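Local coordinates for CrtC domain-containing protein (Fusarium vanettenii 77-13-4, PDB 7A0Q) that probably hydrates the isoflavonoid phytoalexin kievitone, as a fungal kievitone hydratase built from lipocalin-like domains, at residues G279-P284 with I341-W346. Residues are numbered along the deposited sequence; the frame is centred on the assembly and turned at random.
Sequences GRVTYP and IVYSTW. With NAG (2-acetamido-2-deoxy-beta-D-glucopyranose), chain C.
I341 meets Y283 at the edge of its ring: CG2 of I341 lies 3.8 Å from CD1 of Y283, close to the ring plane, and the two side chains run antiparallel past one another. The CG1 arm of I341, extended at chi2, carries CD1 onward to P284, where it stops 4.2 Å from CD of the proline ring and approaches P284 O, a buried acceptor without a hydrogen-bond partner. Y318 of strand 317-328 adjoins both I341 and the Y283 ring. The contact joins the fifth and eighth strands of the eight-stranded antiparallel barrel of the lipocalin-like domain, which are not neighbours in the sheet and meet through side chains near one end. Two residues on, Y343 and V281 reach toward each other, CG2 of V281 coming obliquely to within 3.5 Å of CE1 of Y343. With CG2 anti to the backbone N, V281 gives this methyl to Y343 and turns CG1 toward the W346 indole. The phenol OH of Y343 shares a hydrogen bond of 2.7 Å with O6 of the N-acetylglucosamine, which lies in the ring plane. This sugar, part of the protein's own glycan, is also hydrogen-bonded to T220 OG1. Beyond the strand, W346 packs its indole against R280, whose CB sits over one face, 3.5 Å from the centroid of the five-membered ring and 7° off its normal, a CH-pi contact. R280 bends at chi2 (-79°), so that CG stays over the six-membered ring while CD and NE pass its CE3 corner, with the guanidinium tilted 21° from the indole plane. At the indole edge, NE1 of W346 donates to a water, 3.0 Å away and in the ring plane, which in turn donates to Y283 OH; that hydroxyl is also hydrogen-bonded to E307.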
loop_
_atom_site.group_PDB
_atom_site.type_symbol
_atom_site.label_atom_id
_atom_site.label_comp_id
_atom_site.label_asym_id
_atom_site.label_seq_id
_atom_site.Cartn_x
_atom_site.Cartn_y
_atom_site.Cartn_z
ATOM N N GLY A 279 16.837 15.477 -4.615
ATOM C CA GLY A 279 18.248 15.371 -4.905
ATOM C C GLY A 279 18.993 14.345 -4.084
ATOM O O GLY A 279 20.217 14.232 -4.227
ATOM N N ARG A 280 18.299 13.575 -3.241
ATOM C CA ARG A 280 18.975 12.770 -2.233
ATOM C C ARG A 280 19.164 11.314 -2.620
ATOM O O ARG A 280 19.980 10.632 -1.992
ATOM C CB ARG A 280 18.205 12.822 -0.908
ATOM C CG ARG A 280 17.997 14.212 -0.377
ATOM C CD ARG A 280 19.249 14.736 0.295
ATOM N NE ARG A 280 18.933 15.839 1.194
ATOM C CZ ARG A 280 19.807 16.408 2.016
ATOM N NH1 ARG A 280 21.061 15.977 2.049
ATOM N NH2 ARG A 280 19.430 17.410 2.801
ATOM N N VAL A 281 18.441 10.810 -3.618
ATOM C CA VAL A 281 18.461 9.381 -3.899
ATOM C C VAL A 281 18.027 9.145 -5.337
ATOM O O VAL A 281 17.248 9.918 -5.904
ATOM C CB VAL A 281 17.570 8.614 -2.888
ATOM C CG1 VAL A 281 16.105 8.963 -3.085
ATOM C CG2 VAL A 281 17.796 7.115 -2.996
ATOM N N THR A 282 18.544 8.069 -5.928
ATOM C CA THR A 282 18.175 7.593 -7.256
ATOM C C THR A 282 17.376 6.306 -7.105
ATOM O O THR A 282 17.897 5.310 -6.588
ATOM C CB THR A 282 19.415 7.329 -8.109
ATOM O OG1 THR A 282 20.273 8.473 -8.069
ATOM C CG2 THR A 282 19.025 7.027 -9.542
ATOM N N TYR A 283 16.127 6.318 -7.570
ATOM C CA TYR A 283 15.317 5.109 -7.452
ATOM C C TYR A 283 15.542 4.187 -8.648
ATOM O O TYR A 283 15.560 4.650 -9.790
ATOM C CB TYR A 283 13.831 5.454 -7.379
ATOM C CG TYR A 283 13.444 6.394 -6.264
ATOM C CD1 TYR A 283 13.493 5.991 -4.934
ATOM C CD2 TYR A 283 13.013 7.687 -6.542
ATOM C CE1 TYR A 283 13.130 6.854 -3.914
ATOM C CE2 TYR A 283 12.654 8.553 -5.529
ATOM C CZ TYR A 283 12.704 8.133 -4.220
ATOM O OH TYR A 283 12.341 9.002 -3.222
ATOM N N PRO A 284 15.688 2.882 -8.421
ATOM C CA PRO A 284 15.592 1.931 -9.530
ATOM C C PRO A 284 14.149 1.822 -9.999
ATOM O O PRO A 284 13.206 2.106 -9.256
ATOM C CB PRO A 284 16.072 0.618 -8.909
ATOM C CG PRO A 284 15.654 0.742 -7.463
ATOM C CD PRO A 284 15.770 2.205 -7.112
ATOM N N ILE A 341 9.118 2.635 -2.117
ATOM C CA ILE A 341 10.523 2.808 -1.767
ATOM C C ILE A 341 10.605 3.967 -0.795
ATOM O O ILE A 341 10.243 5.100 -1.140
ATOM C CB ILE A 341 11.412 3.069 -2.989
ATOM C CG1 ILE A 341 11.165 2.020 -4.074
ATOM C CG2 ILE A 341 12.870 3.047 -2.568
ATOM C CD1 ILE A 341 11.955 2.273 -5.355
ATOM N N VAL A 342 11.061 3.685 0.421
ATOM C CA VAL A 342 11.068 4.664 1.499
ATOM C C VAL A 342 12.448 4.691 2.133
ATOM O O VAL A 342 13.041 3.637 2.381
ATOM C CB VAL A 342 10.000 4.354 2.572
ATOM C CG1 VAL A 342 10.238 5.195 3.838
ATOM C CG2 VAL A 342 8.600 4.596 2.017
ATOM N N TYR A 343 12.949 5.899 2.382
ATOM C CA TYR A 343 14.085 6.152 3.256
ATOM C C TYR A 343 13.566 6.866 4.497
ATOM O O TYR A 343 12.953 7.938 4.389
ATOM C CB TYR A 343 15.140 7.003 2.541
ATOM C CG TYR A 343 15.873 6.231 1.477
ATOM C CD1 TYR A 343 15.278 5.946 0.249
ATOM C CD2 TYR A 343 17.159 5.761 1.705
ATOM C CE1 TYR A 343 15.948 5.207 -0.721
ATOM C CE2 TYR A 343 17.829 5.024 0.750
ATOM C CZ TYR A 343 17.237 4.761 -0.460
ATOM O OH TYR A 343 17.929 4.029 -1.394
ATOM N N SER A 344 13.779 6.270 5.668
ATOM C CA SER A 344 13.466 6.989 6.895
ATOM C C SER A 344 14.567 7.969 7.250
ATOM O O SER A 344 14.341 8.877 8.053
ATOM C CB SER A 344 13.222 6.019 8.055
ATOM O OG SER A 344 14.419 5.351 8.421
ATOM N N THR A 345 15.747 7.788 6.661
ATOM C CA THR A 345 16.837 8.742 6.721
ATOM C C THR A 345 17.638 8.602 5.440
ATOM O O THR A 345 17.743 7.512 4.868
ATOM C CB THR A 345 17.749 8.519 7.936
ATOM O OG1 THR A 345 18.857 9.424 7.869
ATOM C CG2 THR A 345 18.296 7.091 7.960
ATOM N N TRP A 346 18.212 9.711 4.996
ATOM C CA TRP A 346 19.099 9.671 3.847
ATOM C C TRP A 346 20.547 9.384 4.240
ATOM O O TRP A 346 21.406 9.268 3.360
ATOM C CB TRP A 346 18.976 10.982 3.061
ATOM C CG TRP A 346 17.672 11.058 2.272
ATOM C CD1 TRP A 346 17.150 10.086 1.454
ATOM C CD2 TRP A 346 16.745 12.151 2.233
ATOM N NE1 TRP A 346 15.958 10.514 0.911
ATOM C CE2 TRP A 346 15.688 11.775 1.376
ATOM C CE3 TRP A 346 16.704 13.408 2.842
ATOM C CZ2 TRP A 346 14.608 12.617 1.105
ATOM C CZ3 TRP A 346 15.628 14.240 2.578
ATOM C CH2 TRP A 346 14.594 13.838 1.718
HETATM C C1 NAG C . 18.390 0.802 1.030
HETATM C C2 NAG C . 18.151 -0.129 -0.146
HETATM C C3 NAG C . 19.486 -0.616 -0.714
HETATM C C4 NAG C . 20.440 0.538 -0.999
HETATM C C5 NAG C . 20.538 1.496 0.179
HETATM C C6 NAG C . 21.254 2.776 -0.180
HETATM C C7 NAG C . 16.144 -1.544 -0.272
HETATM C C8 NAG C . 15.497 -2.802 0.211
HETATM N N2 NAG C . 17.345 -1.275 0.242
HETATM O O3 NAG C . 19.227 -1.341 -1.912
HETATM O O4 NAG C . 21.745 0.001 -1.196
HETATM O O5 NAG C . 19.228 1.886 0.619
HETATM O O6 NAG C . 20.597 3.434 -1.255
HETATM O O7 NAG C . 15.594 -0.794 -1.072
HETATM O O HOH W 1 13.703 9.275 -0.545
#